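Local coordinates for DNA/pantothenate metabolism flavoprotein (Streptomyces sparsogenes DSM 40356, PDB 7CFU), which probably catalyses the FMN-dependent oxidative decarboxylation of a cysteine residue during natural-product biosynthesis, at residues P134-W146 against Q157-K169. Sequence-based numbering, arbitrary orientation.
Sequences PTVIAPVMNAAMW and QLREDGYRIVEPK. With FMN (flavin mononucleotide), chain Y.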
ATOM      1  N   PRO A 134      -0.355 -29.962 -32.758  1.00 46.78           N
ATOM      2  CA  PRO A 134       1.012 -29.715 -33.245  1.00 42.87           C
ATOM      3  C   PRO A 134       1.630 -28.525 -32.522  1.00 43.04           C
ATOM      4  O   PRO A 134       1.017 -27.460 -32.404  1.00 38.85           O
ATOM      5  CB  PRO A 134       0.813 -29.420 -34.737  1.00 43.79           C
ATOM      6  CG  PRO A 134      -0.464 -30.113 -35.098  1.00 42.82           C
ATOM      7  CD  PRO A 134      -1.332 -30.047 -33.863  1.00 45.05           C
ATOM      8  N   THR A 135       2.866 -28.705 -32.058  1.00 41.42           N
ATOM      9  CA  THR A 135       3.538 -27.716 -31.225  1.00 40.65           C
ATOM     10  C   THR A 135       4.925 -27.412 -31.773  1.00 35.83           C
ATOM     11  O   THR A 135       5.716 -28.329 -32.021  1.00 42.02           O
ATOM     12  CB  THR A 135       3.639 -28.207 -29.774  1.00 39.77           C
ATOM     13  OG1 THR A 135       2.325 -28.499 -29.281  1.00 45.56           O
ATOM     14  CG2 THR A 135       4.282 -27.143 -28.883  1.00 38.83           C
ATOM     15  N   VAL A 136       5.221 -26.126 -31.925  1.00 36.31           N
ATOM     16  CA  VAL A 136       6.521 -25.642 -32.371  1.00 32.58           C
ATOM     17  C   VAL A 136       7.146 -24.827 -31.246  1.00 40.53           C
ATOM     18  O   VAL A 136       6.515 -23.901 -30.724  1.00 36.97           O
ATOM     19  CB  VAL A 136       6.388 -24.791 -33.647  1.00 43.20           C
ATOM     20  CG1 VAL A 136       7.733 -24.194 -34.034  1.00 36.06           C
ATOM     21  CG2 VAL A 136       5.776 -25.620 -34.790  1.00 39.63           C
ATOM     22  N   ILE A 137       8.392 -25.151 -30.899  1.00 32.89           N
ATOM     23  CA  ILE A 137       9.153 -24.462 -29.859  1.00 32.36           C
ATOM     24  C   ILE A 137      10.380 -23.844 -30.513  1.00 35.21           C
ATOM     25  O   ILE A 137      11.190 -24.555 -31.127  1.00 29.74           O
ATOM     26  CB  ILE A 137       9.556 -25.420 -28.721  1.00 29.54           C
ATOM     27  CG1 ILE A 137       8.317 -26.065 -28.103  1.00 28.76           C
ATOM     28  CG2 ILE A 137      10.420 -24.738 -27.679  1.00 30.15           C
ATOM     29  CD1 ILE A 137       8.643 -27.182 -27.138  1.00 30.24           C
ATOM     30  N   ALA A 138      10.532 -22.527 -30.368  1.00 28.61           N
ATOM     31  CA  ALA A 138      11.623 -21.772 -30.983  1.00 34.54           C
ATOM     32  C   ALA A 138      12.454 -21.125 -29.883  1.00 37.64           C
ATOM     33  O   ALA A 138      12.258 -19.942 -29.553  1.00 38.12           O
ATOM     34  CB  ALA A 138      11.096 -20.727 -31.964  1.00 32.11           C
ATOM     35  N   PRO A 139      13.400 -21.862 -29.306  1.00 29.99           N
ATOM     36  CA  PRO A 139      14.206 -21.315 -28.208  1.00 36.34           C
ATOM     37  C   PRO A 139      15.217 -20.290 -28.696  1.00 32.50           C
ATOM     38  O   PRO A 139      15.690 -20.344 -29.833  1.00 32.56           O
ATOM     39  CB  PRO A 139      14.915 -22.549 -27.638  1.00 32.51           C
ATOM     40  CG  PRO A 139      14.966 -23.513 -28.781  1.00 35.95           C
ATOM     41  CD  PRO A 139      13.695 -23.280 -29.567  1.00 35.87           C
ATOM     42  N   VAL A 140      15.529 -19.331 -27.822  1.00 30.98           N
ATOM     43  CA  VAL A 140      16.574 -18.341 -28.070  1.00 30.20           C
ATOM     44  C   VAL A 140      17.404 -18.173 -26.808  1.00 36.87           C
ATOM     45  O   VAL A 140      16.857 -18.052 -25.707  1.00 35.23           O
ATOM     46  CB  VAL A 140      16.000 -16.989 -28.516  1.00 33.15           C
ATOM     47  CG1 VAL A 140      17.130 -16.021 -28.805  1.00 39.10           C
ATOM     48  CG2 VAL A 140      15.117 -17.165 -29.744  1.00 35.65           C
ATOM     49  N   MET A 141      18.724 -18.143 -26.974  1.00 37.06           N
ATOM     50  CA  MET A 141      19.681 -17.966 -25.886  1.00 35.74           C
ATOM     51  C   MET A 141      21.050 -17.800 -26.528  1.00 34.94           C
ATOM     52  O   MET A 141      21.227 -18.077 -27.718  1.00 33.31           O
ATOM     53  CB  MET A 141      19.679 -19.156 -24.923  1.00 35.62           C
ATOM     54  CG  MET A 141      20.255 -20.445 -25.524  1.00 32.94           C
ATOM     55  SD  MET A 141      19.802 -21.925 -24.591  1.00 34.28           S
ATOM     56  CE  MET A 141      18.127 -22.141 -25.170  1.00 31.25           C
ATOM     57  N   ASN A 142      22.021 -17.351 -25.738  1.00 31.54           N
ATOM     58  CA  ASN A 142      23.341 -17.158 -26.318  1.00 42.65           C
ATOM     59  C   ASN A 142      24.055 -18.506 -26.428  1.00 40.84           C
ATOM     60  O   ASN A 142      23.559 -19.542 -25.976  1.00 35.96           O
ATOM     61  CB  ASN A 142      24.142 -16.103 -25.543  1.00 30.67           C
ATOM     62  CG  ASN A 142      24.656 -16.585 -24.190  1.00 36.96           C
ATOM     63  OD1 ASN A 142      24.645 -17.774 -23.864  1.00 37.13           O
ATOM     64  ND2 ASN A 142      25.126 -15.635 -23.390  1.00 36.75           N
ATOM     65  N   ALA A 143      25.256 -18.479 -27.014  1.00 42.20           N
ATOM     66  CA  ALA A 143      25.941 -19.716 -27.383  1.00 38.51           C
ATOM     67  C   ALA A 143      26.387 -20.503 -26.160  1.00 35.58           C
ATOM     68  O   ALA A 143      26.339 -21.739 -26.165  1.00 41.85           O
ATOM     69  CB  ALA A 143      27.143 -19.400 -28.277  1.00 42.17           C
ATOM     70  N   ALA A 144      26.828 -19.817 -25.105  1.00 34.87           N
ATOM     71  CA  ALA A 144      27.243 -20.527 -23.897  1.00 36.95           C
ATOM     72  C   ALA A 144      26.091 -21.335 -23.304  1.00 43.38           C
ATOM     73  O   ALA A 144      26.286 -22.479 -22.876  1.00 38.03           O
ATOM     74  CB  ALA A 144      27.801 -19.541 -22.873  1.00 33.42           C
ATOM     75  N   MET A 145      24.882 -20.749 -23.263  1.00 40.50           N
ATOM     76  CA  MET A 145      23.720 -21.432 -22.695  1.00 32.74           C
ATOM     77  C   MET A 145      23.272 -22.589 -23.586  1.00 29.55           C
ATOM     78  O   MET A 145      22.970 -23.683 -23.095  1.00 32.72           O
ATOM     79  CB  MET A 145      22.572 -20.424 -22.499  1.00 32.61           C
ATOM     80  CG  MET A 145      22.927 -19.224 -21.600  1.00 32.13           C
ATOM     81  SD  MET A 145      21.738 -17.853 -21.690  1.00 40.08           S
ATOM     82  CE  MET A 145      20.291 -18.647 -20.978  1.00 31.17           C
ATOM     83  N   TRP A 146      23.213 -22.361 -24.898  1.00 33.59           N
ATOM     84  CA  TRP A 146      22.787 -23.403 -25.824  1.00 35.22           C
ATOM     85  C   TRP A 146      23.715 -24.621 -25.786  1.00 37.76           C
ATOM     86  O   TRP A 146      23.266 -25.748 -26.019  1.00 38.76           O
ATOM     87  CB  TRP A 146      22.717 -22.827 -27.239  1.00 37.98           C
ATOM     88  CG  TRP A 146      22.207 -23.793 -28.269  1.00 43.61           C
ATOM     89  CD1 TRP A 146      22.929 -24.375 -29.271  1.00 43.05           C
ATOM     90  CD2 TRP A 146      20.858 -24.273 -28.415  1.00 47.75           C
ATOM     91  NE1 TRP A 146      22.119 -25.192 -30.025  1.00 49.59           N
ATOM     92  CE2 TRP A 146      20.845 -25.148 -29.523  1.00 42.71           C
ATOM     93  CE3 TRP A 146      19.665 -24.049 -27.716  1.00 40.09           C
ATOM     94  CZ2 TRP A 146      19.686 -25.799 -29.950  1.00 43.20           C
ATOM     95  CZ3 TRP A 146      18.514 -24.696 -28.140  1.00 35.32           C
ATOM     96  CH2 TRP A 146      18.533 -25.561 -29.248  1.00 44.27           C
ATOM     97  N   GLN A 157      15.061 -34.423 -25.279  1.00 37.30           N
ATOM     98  CA  GLN A 157      13.887 -35.005 -24.642  1.00 31.53           C
ATOM     99  C   GLN A 157      12.605 -34.491 -25.278  1.00 36.77           C
ATOM    100  O   GLN A 157      11.647 -35.252 -25.461  1.00 41.53           O
ATOM    101  CB  GLN A 157      13.889 -34.694 -23.152  1.00 37.27           C
ATOM    102  CG  GLN A 157      12.680 -35.246 -22.431  1.00 36.50           C
ATOM    103  CD  GLN A 157      12.639 -36.769 -22.465  1.00 43.75           C
ATOM    104  OE1 GLN A 157      13.269 -37.424 -21.642  1.00 35.61           O
ATOM    105  NE2 GLN A 157      11.903 -37.333 -23.421  1.00 37.02           N
ATOM    106  N   LEU A 158      12.570 -33.201 -25.623  1.00 34.14           N
ATOM    107  CA  LEU A 158      11.368 -32.631 -26.229  1.00 40.50           C
ATOM    108  C   LEU A 158      11.135 -33.181 -27.630  1.00 36.25           C
ATOM    109  O   LEU A 158       9.990 -33.412 -28.028  1.00 33.99           O
ATOM    110  CB  LEU A 158      11.464 -31.108 -26.266  1.00 35.43           C
ATOM    111  CG  LEU A 158      11.286 -30.391 -24.930  1.00 40.76           C
ATOM    112  CD1 LEU A 158      11.772 -28.950 -25.023  1.00 35.20           C
ATOM    113  CD2 LEU A 158       9.820 -30.446 -24.531  1.00 30.32           C
ATOM    114  N   ARG A 159      12.210 -33.369 -28.402  1.00 42.19           N
ATOM    115  CA  ARG A 159      12.071 -33.969 -29.725  1.00 44.43           C
ATOM    116  C   ARG A 159      11.565 -35.404 -29.630  1.00 38.89           C
ATOM    117  O   ARG A 159      10.698 -35.815 -30.408  1.00 42.92           O
ATOM    118  CB  ARG A 159      13.402 -33.899 -30.473  1.00 42.11           C
ATOM    119  CG  ARG A 159      13.720 -32.502 -30.978  1.00 42.07           C
ATOM    120  CD  ARG A 159      15.080 -32.438 -31.637  1.00 41.27           C
ATOM    121  NE  ARG A 159      15.269 -31.167 -32.332  1.00 48.56           N
ATOM    122  CZ  ARG A 159      16.439 -30.548 -32.437  1.00 43.47           C
ATOM    123  NH1 ARG A 159      17.523 -31.086 -31.890  1.00 41.13           N
ATOM    124  NH2 ARG A 159      16.525 -29.399 -33.084  1.00 50.10           N
ATOM    125  N   GLU A 160      12.094 -36.179 -28.681  1.00 42.56           N
ATOM    126  CA  GLU A 160      11.597 -37.536 -28.480  1.00 38.78           C
ATOM    127  C   GLU A 160      10.136 -37.533 -28.052  1.00 44.47           C
ATOM    128  O   GLU A 160       9.387 -38.466 -28.376  1.00 39.46           O
ATOM    129  CB  GLU A 160      12.479 -38.263 -27.463  1.00 44.39           C
ATOM    130  CG  GLU A 160      13.919 -38.448 -27.970  1.00 56.77           C
ATOM    131  CD  GLU A 160      14.841 -39.142 -26.975  1.00 65.29           C
ATOM    132  OE1 GLU A 160      14.358 -39.587 -25.914  1.00 71.58           O
ATOM    133  OE2 GLU A 160      16.056 -39.245 -27.262  1.00 70.04           O
ATOM    134  N   ASP A 161       9.701 -36.485 -27.356  1.00 42.73           N
ATOM    135  CA  ASP A 161       8.310 -36.383 -26.944  1.00 38.30           C
ATOM    136  C   ASP A 161       7.396 -35.882 -28.052  1.00 40.40           C
ATOM    137  O   ASP A 161       6.186 -35.778 -27.830  1.00 38.79           O
ATOM    138  CB  ASP A 161       8.199 -35.476 -25.715  1.00 41.77           C
ATOM    139  CG  ASP A 161       8.783 -36.115 -24.472  1.00 47.00           C
ATOM    140  OD1 ASP A 161       9.051 -37.340 -24.508  1.00 44.43           O
ATOM    141  OD2 ASP A 161       8.993 -35.395 -23.467  1.00 45.30           O
ATOM    142  N   GLY A 162       7.932 -35.572 -29.227  1.00 39.94           N
ATOM    143  CA  GLY A 162       7.117 -35.150 -30.350  1.00 35.62           C
ATOM    144  C   GLY A 162       7.078 -33.663 -30.621  1.00 36.40           C
ATOM    145  O   GLY A 162       6.329 -33.235 -31.504  1.00 42.69           O
ATOM    146  N   TYR A 163       7.869 -32.862 -29.911  1.00 35.28           N
ATOM    147  CA  TYR A 163       7.880 -31.422 -30.129  1.00 38.59           C
ATOM    148  C   TYR A 163       8.865 -31.060 -31.238  1.00 42.87           C
ATOM    149  O   TYR A 163       9.944 -31.648 -31.349  1.00 40.25           O
ATOM    150  CB  TYR A 163       8.221 -30.685 -28.827  1.00 32.54           C
ATOM    151  CG  TYR A 163       7.127 -30.817 -27.776  1.00 34.68           C
ATOM    152  CD1 TYR A 163       6.019 -29.969 -27.787  1.00 30.07           C
ATOM    153  CD2 TYR A 163       7.185 -31.806 -26.800  1.00 29.65           C
ATOM    154  CE1 TYR A 163       5.005 -30.091 -26.845  1.00 31.91           C
ATOM    155  CE2 TYR A 163       6.169 -31.944 -25.853  1.00 28.17           C
ATOM    156  CZ  TYR A 163       5.087 -31.078 -25.880  1.00 34.62           C
ATOM    157  OH  TYR A 163       4.084 -31.201 -24.947  1.00 37.04           O
ATOM    158  N   ARG A 164       8.471 -30.096 -32.066  1.00 42.90           N
ATOM    159  CA  ARG A 164       9.321 -29.555 -33.120  1.00 42.86           C
ATOM    160  C   ARG A 164      10.125 -28.390 -32.560  1.00 43.75           C
ATOM    161  O   ARG A 164       9.555 -27.366 -32.160  1.00 41.54           O
ATOM    162  CB  ARG A 164       8.457 -29.114 -34.302  1.00 48.79           C
ATOM    163  CG  ARG A 164       9.155 -28.397 -35.462  1.00 51.71           C
ATOM    164  CD  ARG A 164       9.974 -29.307 -36.375  1.00 49.97           C
ATOM    165  NE  ARG A 164      10.389 -28.584 -37.579  1.00 51.61           N
ATOM    166  CZ  ARG A 164      11.472 -27.820 -37.683  1.00 62.11           C
ATOM    167  NH1 ARG A 164      12.291 -27.661 -36.650  1.00 57.29           N
ATOM    168  NH2 ARG A 164      11.732 -27.206 -38.830  1.00 67.00           N
ATOM    169  N   ILE A 165      11.444 -28.541 -32.536  1.00 40.03           N
ATOM    170  CA  ILE A 165      12.343 -27.529 -32.003  1.00 38.87           C
ATOM    171  C   ILE A 165      12.997 -26.797 -33.167  1.00 47.34           C
ATOM    172  O   ILE A 165      13.631 -27.420 -34.028  1.00 50.27           O
ATOM    173  CB  ILE A 165      13.400 -28.158 -31.086  1.00 39.30           C
ATOM    174  CG1 ILE A 165      12.725 -28.990 -30.002  1.00 42.60           C
ATOM    175  CG2 ILE A 165      14.299 -27.082 -30.488  1.00 44.19           C
ATOM    176  CD1 ILE A 165      11.859 -28.186 -29.056  1.00 45.81           C
ATOM    177  N   VAL A 166      12.861 -25.475 -33.187  1.00 44.05           N
ATOM    178  CA  VAL A 166      13.554 -24.623 -34.144  1.00 37.80           C
ATOM    179  C   VAL A 166      14.774 -24.066 -33.434  1.00 41.85           C
ATOM    180  O   VAL A 166      14.653 -23.174 -32.588  1.00 42.28           O
ATOM    181  CB  VAL A 166      12.660 -23.492 -34.671  1.00 44.32           C
ATOM    182  CG1 VAL A 166      13.459 -22.596 -35.616  1.00 40.31           C
ATOM    183  CG2 VAL A 166      11.428 -24.064 -35.363  1.00 42.81           C
ATOM    184  N   GLU A 167      15.949 -24.588 -33.784  1.00 38.74           N
ATOM    185  CA  GLU A 167      17.171 -24.213 -33.099  1.00 38.72           C
ATOM    186  C   GLU A 167      17.510 -22.750 -33.379  1.00 37.71           C
ATOM    187  O   GLU A 167      17.253 -22.247 -34.477  1.00 41.93           O
ATOM    188  CB  GLU A 167      18.319 -25.110 -33.552  1.00 39.93           C
ATOM    189  CG  GLU A 167      18.054 -26.576 -33.280  1.00 54.68           C
ATOM    190  CD  GLU A 167      19.263 -27.450 -33.540  1.00 56.48           C
ATOM    191  OE1 GLU A 167      20.344 -26.900 -33.847  1.00 62.16           O
ATOM    192  OE2 GLU A 167      19.123 -28.688 -33.440  1.00 59.78           O
ATOM    193  N   PRO A 168      18.078 -22.042 -32.413  1.00 37.74           N
ATOM    194  CA  PRO A 168      18.398 -20.629 -32.636  1.00 38.89           C
ATOM    195  C   PRO A 168      19.582 -20.448 -33.573  1.00 47.82           C
ATOM    196  O   PRO A 168      20.367 -21.365 -33.828  1.00 54.31           O
ATOM    197  CB  PRO A 168      18.728 -20.119 -31.233  1.00 38.60           C
ATOM    198  CG  PRO A 168      19.200 -21.315 -30.504  1.00 39.31           C
ATOM    199  CD  PRO A 168      18.382 -22.466 -31.039  1.00 40.70           C
ATOM    200  N   LYS A 169      19.699 -19.226 -34.086  1.00 50.53           N
ATOM    201  CA  LYS A 169      20.871 -18.782 -34.814  1.00 58.59           C
ATOM    202  C   LYS A 169      21.753 -17.943 -33.889  1.00 63.33           C
ATOM    203  O   LYS A 169      21.456 -17.729 -32.708  1.00 59.03           O
ATOM    204  CB  LYS A 169      20.489 -17.999 -36.074  1.00 53.95           C
ATOM    205  CG  LYS A 169      19.729 -18.803 -37.119  1.00 67.27           C
ATOM    206  CD  LYS A 169      19.426 -17.989 -38.384  1.00 75.25           C
ATOM    207  CE  LYS A 169      18.403 -16.897 -38.140  1.00 78.15           C
ATOM    208  NZ  LYS A 169      18.030 -16.180 -39.392  1.00 86.70           N
TER
HETATM  209  N1  FMN Y 301      16.964 -16.428 -21.149  1.00 30.00           N
HETATM  210  C2  FMN Y 301      17.067 -17.241 -22.253  1.00 31.37           C
HETATM  211  O2  FMN Y 301      17.076 -18.452 -22.097  1.00 34.66           O
HETATM  212  N3  FMN Y 301      17.138 -16.700 -23.520  1.00 33.30           N
HETATM  213  C4  FMN Y 301      17.128 -15.330 -23.682  1.00 33.06           C
HETATM  214  O4  FMN Y 301      17.204 -14.850 -24.812  1.00 33.04           O
HETATM  215  C4A FMN Y 301      17.039 -14.506 -22.567  1.00 26.83           C
HETATM  216  N5  FMN Y 301      17.018 -13.136 -22.712  1.00 31.54           N
HETATM  217  C5A FMN Y 301      16.905 -12.325 -21.601  1.00 29.98           C
HETATM  218  C6  FMN Y 301      16.889 -10.949 -21.765  1.00 25.97           C
HETATM  219  C7  FMN Y 301      16.778 -10.126 -20.655  1.00 29.17           C
HETATM  220  C7M FMN Y 301      16.754  -8.629 -20.835  1.00 27.47           C
HETATM  221  C8  FMN Y 301      16.698 -10.676 -19.381  1.00 28.45           C
HETATM  222  C8M FMN Y 301      16.589  -9.759 -18.186  1.00 26.27           C
HETATM  223  C9  FMN Y 301      16.721 -12.060 -19.213  1.00 26.09           C
HETATM  224  C9A FMN Y 301      16.826 -12.884 -20.328  1.00 30.81           C
HETATM  225  N10 FMN Y 301      16.861 -14.263 -20.190  1.00 32.67           N
HETATM  226  C10 FMN Y 301      16.951 -15.065 -21.302  1.00 27.14           C
HETATM  227  C1' FMN Y 301      16.765 -14.897 -18.841  1.00 29.26           C
HETATM  228  C2' FMN Y 301      15.319 -15.301 -18.608  1.00 28.75           C
HETATM  229  O2' FMN Y 301      14.473 -14.166 -18.723  1.00 31.42           O
HETATM  230  C3' FMN Y 301      15.203 -15.994 -17.251  1.00 32.78           C
HETATM  231  O3' FMN Y 301      15.834 -17.257 -17.318  1.00 30.70           O
HETATM  232  C4' FMN Y 301      13.750 -16.125 -16.767  1.00 30.90           C
HETATM  233  O4' FMN Y 301      13.730 -16.739 -15.491  1.00 32.92           O
HETATM  234  C5' FMN Y 301      12.916 -16.947 -17.734  1.00 31.85           C
HETATM  235  O5' FMN Y 301      11.553 -16.849 -17.369  1.00 30.18           O
HETATM  236  P   FMN Y 301      10.416 -17.581 -18.231  1.00 28.94           P
HETATM  237  O1P FMN Y 301       9.320 -18.039 -17.298  1.00 28.58           O
HETATM  238  O2P FMN Y 301       9.962 -16.618 -19.275  1.00 27.65           O
HETATM  239  O3P FMN Y 301      10.947 -18.818 -18.929  1.00 30.84           O
HETATM  240  O   HOH W   1       3.335 -31.766 -30.951  1.00 48.91           O
HETATM  241  O   HOH W   2      14.989 -20.520 -32.330  1.00 37.71           O
HETATM  242  O   HOH W   3      22.745 -19.158 -30.180  1.00 43.25           O
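Pro168 lays its CD over one face of the Trp146 indole, 3.5 Å from the centroid of the six-membered ring and 10° off its normal, an example of a CH-pi contact adding to backbone pairing: it joins helix 143-146 to the chain just after strand 164-165. CB of Trp146 points toward segment 157-169, and CG, anti to the backbone N (chi1 -177°), carries the indole toward Glu167 and Pro168, which follow strand 164-165. Met141 SD lies in the indole plane, at its edge. Farther out, CD2 is 4.0 Å from Pro168 CG, CE3 and CZ3 run under Pro168 CD and CG, CZ2 touches Glu167 CG, and CH2 comes to 3.6 Å from Pro168 CD. The carboxylate of Glu167 is held in turn by Arg159, whose NH2 bridges to OE2 at 2.7 Å. Replacing Trp146 by alanine removes the indole, which would probably leave CD of Pro168 without its CH-pi partner and open a gap beside CG of Glu167.

Earlier in both segments, the two strands pair in parallel. Ile137 bonds both ways, its N to Arg164 O and its O accepting from Val166 N, each at 2.8 Å; a longer bond joins Arg164 N to Thr135 O. CD1 of Ile165 packs on CB of Ile137 at 3.6 Å, and Tyr163 presents its ring edge to Thr135 CG2. Farther along the chain, Val140 O accepts from N3 of the FMN at 2.6 Å, so this segment borders the flavin pocket.

Within the chain, strand 164-165 is one of the two outermost strands of a parallel five-stranded sheet, linked to 135-139 by a crossover through helix 149-160; helix 109-117 packs on Ile137 and Leu158, and helix 187-199 on Val136 and Val166.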